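Local coordinates for protein esterase D (Lactobacillus rhamnosus, PDB 3E1G) that probably hydrolyses carboxylic esters as a serine hydrolase of the alpha/beta-hydrolase superfamily, at residues V26-Y31 with V95-L100; G99-G104 with A224-T229. All coordinates share one frame; numbering follows the deposited sequence.

Contact 1 (V26-Y31 with V95-L100); sequences VLLHAY and VFVFGL. With DEP (diethyl phosphonate), chain B.
Val26-Leu28 and Val95-Leu100 run side by side as parallel strands, their axes 4.7 Å apart and 15° from parallel. Four backbone hydrogen bonds join them in the staggered pattern of a parallel pair: Val26 reaches Phe96 through N and Phe98 through O, and Leu28 reaches Phe98 through N and Leu100 through O. The bond from Phe98 N to Val26 O, 2.9 Å, is nearly straight at 174°. On one face Val26 and Val97 stand alongside each other, CG1 to CG1 at 4.2 Å, and Leu28 CD1 brushes the same Val97 methyl; helix 74-89 covers Val26 and Leu28. CG1 is anti to the backbone N in both valines (chi1 167° in Val26), setting the two methyls on the same side. On the other face Leu27 crosses obliquely to Phe98, its CD2 lying 3.9 Å from Phe98 CB, while Val241, Phe244 and Met245 of helix 234-247 pack on the Phe98 side chain. Beyond the strand end the Ala30 methyl meets Leu100 CD1 at 3.6 Å. The His29 ring gives ND1 to Ala30 O in its own plane at 2.9 Å, and its NE2 binds Phe57 N. Tyr31 N donates to O3 of the diethyl phosphonate at 2.6 Å. These neighbouring parallel strands belong to the alpha/beta-hydrolase core, and the loop after strand 23-28 probably contributes Tyr31 N to the oxyanion hole.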
loop_
_atom_site.group_PDB
_atom_site.type_symbol
_atom_site.label_atom_id
_atom_site.label_comp_id
_atom_site.label_asym_id
_atom_site.label_seq_id
_atom_site.Cartn_x
_atom_site.Cartn_y
_atom_site.Cartn_z
ATOM N N VAL A 26 -6.271 0.253 -9.041
ATOM C CA VAL A 26 -5.278 1.176 -8.519
ATOM C C VAL A 26 -4.438 0.459 -7.439
ATOM O O VAL A 26 -4.997 -0.240 -6.584
ATOM C CB VAL A 26 -5.968 2.465 -7.893
ATOM C CG1 VAL A 26 -4.971 3.274 -7.081
ATOM C CG2 VAL A 26 -6.578 3.346 -9.019
ATOM N N LEU A 27 -3.104 0.463 -7.622
ATOM C CA LEU A 27 -2.180 -0.237 -6.684
ATOM C C LEU A 27 -1.245 0.769 -6.045
ATOM O O LEU A 27 -0.728 1.642 -6.727
ATOM C CB LEU A 27 -1.361 -1.336 -7.413
ATOM C CG LEU A 27 -2.153 -2.503 -8.057
ATOM C CD1 LEU A 27 -1.171 -3.430 -8.906
ATOM C CD2 LEU A 27 -2.888 -3.309 -7.017
ATOM N N LEU A 28 -1.351 0.865 -4.728
ATOM C CA LEU A 28 -0.656 1.925 -3.966
ATOM C C LEU A 28 0.457 1.316 -3.184
ATOM O O LEU A 28 0.242 0.420 -2.401
ATOM C CB LEU A 28 -1.641 2.670 -3.009
ATOM C CG LEU A 28 -2.916 3.348 -3.658
ATOM C CD1 LEU A 28 -3.809 3.960 -2.581
ATOM C CD2 LEU A 28 -2.538 4.447 -4.753
ATOM N N HIS A 29 1.644 1.885 -3.322
ATOM C CA HIS A 29 2.848 1.241 -2.892
ATOM C C HIS A 29 3.201 1.594 -1.404
ATOM O O HIS A 29 2.424 2.220 -0.713
ATOM C CB HIS A 29 4.014 1.610 -3.854
ATOM C CG HIS A 29 4.411 3.062 -3.816
ATOM N ND1 HIS A 29 5.177 3.593 -2.791
ATOM C CD2 HIS A 29 4.369 4.021 -4.780
ATOM C CE1 HIS A 29 5.627 4.783 -3.149
ATOM N NE2 HIS A 29 5.098 5.095 -4.319
ATOM N N ALA A 30 4.274 0.997 -0.908
ATOM C CA ALA A 30 4.640 1.068 0.531
ATOM C C ALA A 30 5.528 2.259 0.820
ATOM O O ALA A 30 6.041 2.928 -0.105
ATOM C CB ALA A 30 5.356 -0.238 0.974
ATOM N N TYR A 31 5.623 2.587 2.120
ATOM C CA TYR A 31 6.515 3.606 2.621
ATOM C C TYR A 31 8.005 3.172 2.433
ATOM O O TYR A 31 8.369 2.059 2.727
ATOM C CB TYR A 31 6.198 3.846 4.118
ATOM C CG TYR A 31 7.012 4.919 4.798
ATOM C CD1 TYR A 31 6.857 6.262 4.474
ATOM C CD2 TYR A 31 7.895 4.581 5.876
ATOM C CE1 TYR A 31 7.622 7.276 5.168
ATOM C CE2 TYR A 31 8.509 5.567 6.652
ATOM C CZ TYR A 31 8.371 6.900 6.311
ATOM O OH TYR A 31 9.096 7.822 7.026
ATOM N N VAL A 95 -13.792 -0.317 -10.709
ATOM C CA VAL A 95 -12.480 0.022 -10.210
ATOM C C VAL A 95 -12.256 -0.587 -8.801
ATOM O O VAL A 95 -13.146 -0.521 -7.925
ATOM C CB VAL A 95 -12.293 1.566 -10.099
ATOM C CG1 VAL A 95 -11.045 1.891 -9.217
ATOM C CG2 VAL A 95 -12.152 2.228 -11.537
ATOM N N PHE A 96 -11.128 -1.286 -8.656
ATOM C CA PHE A 96 -10.676 -1.801 -7.377
ATOM C C PHE A 96 -9.474 -1.009 -6.930
ATOM O O PHE A 96 -8.725 -0.452 -7.760
ATOM C CB PHE A 96 -10.300 -3.289 -7.497
ATOM C CG PHE A 96 -11.457 -4.184 -7.867
ATOM C CD1 PHE A 96 -12.088 -4.989 -6.892
ATOM C CD2 PHE A 96 -12.006 -4.130 -9.112
ATOM C CE1 PHE A 96 -13.145 -5.824 -7.227
ATOM C CE2 PHE A 96 -13.040 -4.986 -9.455
ATOM C CZ PHE A 96 -13.599 -5.854 -8.482
ATOM N N VAL A 97 -9.286 -0.935 -5.629
ATOM C CA VAL A 97 -8.162 -0.198 -5.047
ATOM C C VAL A 97 -7.510 -1.044 -3.962
ATOM O O VAL A 97 -8.144 -1.394 -2.993
ATOM C CB VAL A 97 -8.622 1.157 -4.384
ATOM C CG1 VAL A 97 -7.374 1.978 -3.919
ATOM C CG2 VAL A 97 -9.478 1.974 -5.346
ATOM N N PHE A 98 -6.227 -1.355 -4.156
ATOM C CA PHE A 98 -5.434 -2.133 -3.193
ATOM C C PHE A 98 -4.138 -1.383 -2.843
ATOM O O PHE A 98 -3.592 -0.654 -3.661
ATOM C CB PHE A 98 -5.085 -3.510 -3.791
ATOM C CG PHE A 98 -6.311 -4.327 -4.221
ATOM C CD1 PHE A 98 -7.024 -5.057 -3.307
ATOM C CD2 PHE A 98 -6.629 -4.464 -5.549
ATOM C CE1 PHE A 98 -8.009 -5.928 -3.724
ATOM C CE2 PHE A 98 -7.739 -5.250 -5.946
ATOM C CZ PHE A 98 -8.395 -5.958 -5.053
ATOM N N GLY A 99 -3.641 -1.607 -1.639
ATOM C CA GLY A 99 -2.432 -0.968 -1.189
ATOM C C GLY A 99 -1.590 -1.840 -0.267
ATOM O O GLY A 99 -2.112 -2.665 0.475
ATOM N N LEU A 100 -0.263 -1.729 -0.444
ATOM C CA LEU A 100 0.759 -2.409 0.408
ATOM C C LEU A 100 1.130 -1.469 1.530
ATOM O O LEU A 100 1.516 -0.303 1.278
ATOM C CB LEU A 100 2.018 -2.671 -0.457
ATOM C CG LEU A 100 3.050 -3.772 -0.196
ATOM C CD1 LEU A 100 4.441 -3.321 -0.746
ATOM C CD2 LEU A 100 3.147 -4.203 1.176
HETATM C C1 DEP B . 3.043 1.311 7.198
HETATM C C2 DEP B . 3.038 2.688 7.868
HETATM C C3 DEP B . 7.011 -0.654 4.816
HETATM C C4 DEP B . 8.205 0.109 5.357
HETATM O O1 DEP B . 4.365 1.041 6.684
HETATM O O2 DEP B . 5.931 -0.557 5.754
HETATM O O3 DEP B . 4.721 1.134 4.087
HETATM P P DEP B . 4.571 0.206 5.368
#

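Contact 2 (G99-G104 with A224-T229); sequences GLSLGG and AKHVIT. With DEP (diethyl phosphonate), chain B.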
loop_
_atom_site.group_PDB
_atom_site.type_symbol
_atom_site.label_atom_id
_atom_site.label_comp_id
_atom_site.label_asym_id
_atom_site.label_seq_id
_atom_site.Cartn_x
_atom_site.Cartn_y
_atom_site.Cartn_z
ATOM N N GLY A 99 -3.641 -1.607 -1.639
ATOM C CA GLY A 99 -2.432 -0.968 -1.189
ATOM C C GLY A 99 -1.590 -1.840 -0.267
ATOM O O GLY A 99 -2.112 -2.665 0.475
ATOM N N LEU A 100 -0.263 -1.729 -0.444
ATOM C CA LEU A 100 0.759 -2.409 0.408
ATOM C C LEU A 100 1.130 -1.469 1.530
ATOM O O LEU A 100 1.516 -0.303 1.278
ATOM C CB LEU A 100 2.018 -2.671 -0.457
ATOM C CG LEU A 100 3.050 -3.772 -0.196
ATOM C CD1 LEU A 100 4.441 -3.321 -0.746
ATOM C CD2 LEU A 100 3.147 -4.203 1.176
ATOM N N SER A 101 1.031 -1.951 2.765
ATOM C CA SER A 101 1.478 -1.190 3.950
ATOM C C SER A 101 0.945 0.269 3.942
ATOM O O SER A 101 -0.222 0.481 4.017
ATOM C CB SER A 101 2.992 -1.242 4.042
ATOM O OG SER A 101 3.446 -0.955 5.362
ATOM N N LEU A 102 1.806 1.239 3.737
ATOM C CA LEU A 102 1.362 2.677 3.680
ATOM C C LEU A 102 0.189 2.871 2.702
ATOM O O LEU A 102 -0.840 3.510 3.034
ATOM C CB LEU A 102 2.523 3.573 3.258
ATOM C CG LEU A 102 2.203 5.071 3.082
ATOM C CD1 LEU A 102 1.912 5.766 4.461
ATOM C CD2 LEU A 102 3.393 5.814 2.289
ATOM N N GLY A 103 0.343 2.304 1.503
ATOM C CA GLY A 103 -0.673 2.392 0.473
ATOM C C GLY A 103 -2.010 1.800 0.916
ATOM O O GLY A 103 -3.034 2.217 0.456
ATOM N N GLY A 104 -1.960 0.765 1.779
ATOM C CA GLY A 104 -3.184 0.117 2.285
ATOM C C GLY A 104 -4.079 1.065 3.105
ATOM O O GLY A 104 -5.301 0.989 3.042
ATOM N N ALA A 224 5.826 -15.899 4.805
ATOM C CA ALA A 224 6.252 -14.790 3.990
ATOM C C ALA A 224 6.633 -13.635 4.874
ATOM O O ALA A 224 5.888 -13.260 5.805
ATOM C CB ALA A 224 5.161 -14.385 3.039
ATOM N N LYS A 225 7.659 -12.935 4.464
ATOM C CA LYS A 225 7.958 -11.675 5.017
ATOM C C LYS A 225 7.014 -10.572 4.426
ATOM O O LYS A 225 6.022 -10.876 3.726
ATOM C CB LYS A 225 9.414 -11.357 4.763
ATOM C CG LYS A 225 10.397 -12.381 5.412
ATOM N N HIS A 226 7.271 -9.331 4.816
ATOM C CA HIS A 226 6.273 -8.208 4.698
ATOM C C HIS A 226 5.777 -7.986 3.227
ATOM O O HIS A 226 4.584 -7.884 2.980
ATOM C CB HIS A 226 6.899 -6.935 5.218
ATOM C CG HIS A 226 6.029 -5.736 5.087
ATOM N ND1 HIS A 226 4.850 -5.595 5.785
ATOM C CD2 HIS A 226 6.212 -4.573 4.419
ATOM C CE1 HIS A 226 4.326 -4.416 5.519
ATOM N NE2 HIS A 226 5.115 -3.793 4.658
ATOM N N VAL A 227 6.724 -7.778 2.306
ATOM C CA VAL A 227 6.390 -7.353 0.952
ATOM C C VAL A 227 5.921 -8.537 0.126
ATOM O O VAL A 227 6.561 -8.951 -0.818
ATOM C CB VAL A 227 7.578 -6.607 0.255
ATOM C CG1 VAL A 227 7.105 -5.966 -1.063
ATOM C CG2 VAL A 227 8.165 -5.519 1.196
ATOM N N ILE A 228 4.688 -8.947 0.392
ATOM C CA ILE A 228 4.171 -10.146 -0.134
ATOM C C ILE A 228 3.812 -9.976 -1.636
ATOM O O ILE A 228 3.413 -10.951 -2.309
ATOM C CB ILE A 228 2.895 -10.609 0.663
ATOM C CG1 ILE A 228 1.920 -9.433 0.894
ATOM C CG2 ILE A 228 3.280 -11.222 1.997
ATOM C CD1 ILE A 228 0.457 -9.897 1.247
ATOM N N THR A 229 3.909 -8.750 -2.137
ATOM C CA THR A 229 3.692 -8.487 -3.551
ATOM C C THR A 229 4.931 -8.882 -4.387
ATOM O O THR A 229 4.855 -9.031 -5.600
ATOM C CB THR A 229 3.337 -7.004 -3.805
ATOM O OG1 THR A 229 4.298 -6.150 -3.167
ATOM C CG2 THR A 229 1.967 -6.689 -3.268
HETATM C C1 DEP B . 3.043 1.311 7.198
HETATM C C2 DEP B . 3.038 2.688 7.868
HETATM C C3 DEP B . 7.011 -0.654 4.816
HETATM C C4 DEP B . 8.205 0.109 5.357
HETATM O O1 DEP B . 4.365 1.041 6.684
HETATM O O2 DEP B . 5.931 -0.557 5.754
HETATM O O3 DEP B . 4.721 1.134 4.087
HETATM P P DEP B . 4.571 0.206 5.368
#
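The His226 imidazole turns one edge to Ser101: Ser101 CB lies in the ring plane, 3.4 Å from NE2, and Ser101 OG sits near that plane, also 3.4 Å from NE2. Leu100 CD2 and O2 of the diethyl phosphonate approach the ring obliquely. The chi1 of 177°, which puts CG anti to the backbone N, brings the NE2 edge next to Ser101 CB and OG, while ND1 is hydrogen-bonded to Asp195. Ser101 OG is bonded covalently to the phosphorus at 1.6 Å, which makes the structure a phosphonylated adduct at the predicted nucleophile. Leu102 N, at the start of helix 102-113, donates to phosphonate O3 at 2.9 Å, as expected for an oxyanion-hole amide. Gly99 to Gly103, a Gly-X-Ser-X-Gly sequence around Ser101, fits the nucleophile elbow of alpha/beta-hydrolases: Ser101 takes a strained backbone conformation (phi 48°, psi -110°) between strand and helix, and a side chain on Gly99 would run into Gly103 O. Ser101, His226 and Asp195 thus fit the catalytic triad predicted for this enzyme. Replacing His226 by an alanine is likely to leave Asp195 without its imidazole partner and to open a gap beside Ser101 and Leu100 CD2. Beside the triad, Leu100 splits its methyls: CD2 lies 4.0 Å from His226 NE2, while CD1 meets Val227 CG1 at 3.8 Å, the two side chains crossing at about a right angle, and Thr229 OG1 at 3.7 Å. That hydroxyl is hydrogen-bonded to Asp37 O, and Val227 centres an inverse gamma turn.

Overall arrangement
The centres of contacts 1 and 2 lie about 9 Å apart, both near the centre of the molecule, and the two share Gly99 and Leu100 at the end of strand 94-100. Along the chain come first 26-31, then 95-100, which overlaps 99-104, and much later 224-229, in the loop between strand 216-221 and helix 234-247. Contact 1 is a strand pairing inside the seven-stranded mixed sheet; contact 2 joins the end of strand 94-100, and the turn into helix 102-113, to the loop 224-229. They touch at several points, among them Tyr31 N to Leu102 CB at 3.4 Å. Both reach the phosphonate, so distant parts of the sequence converge on one probable ester-hydrolysing site.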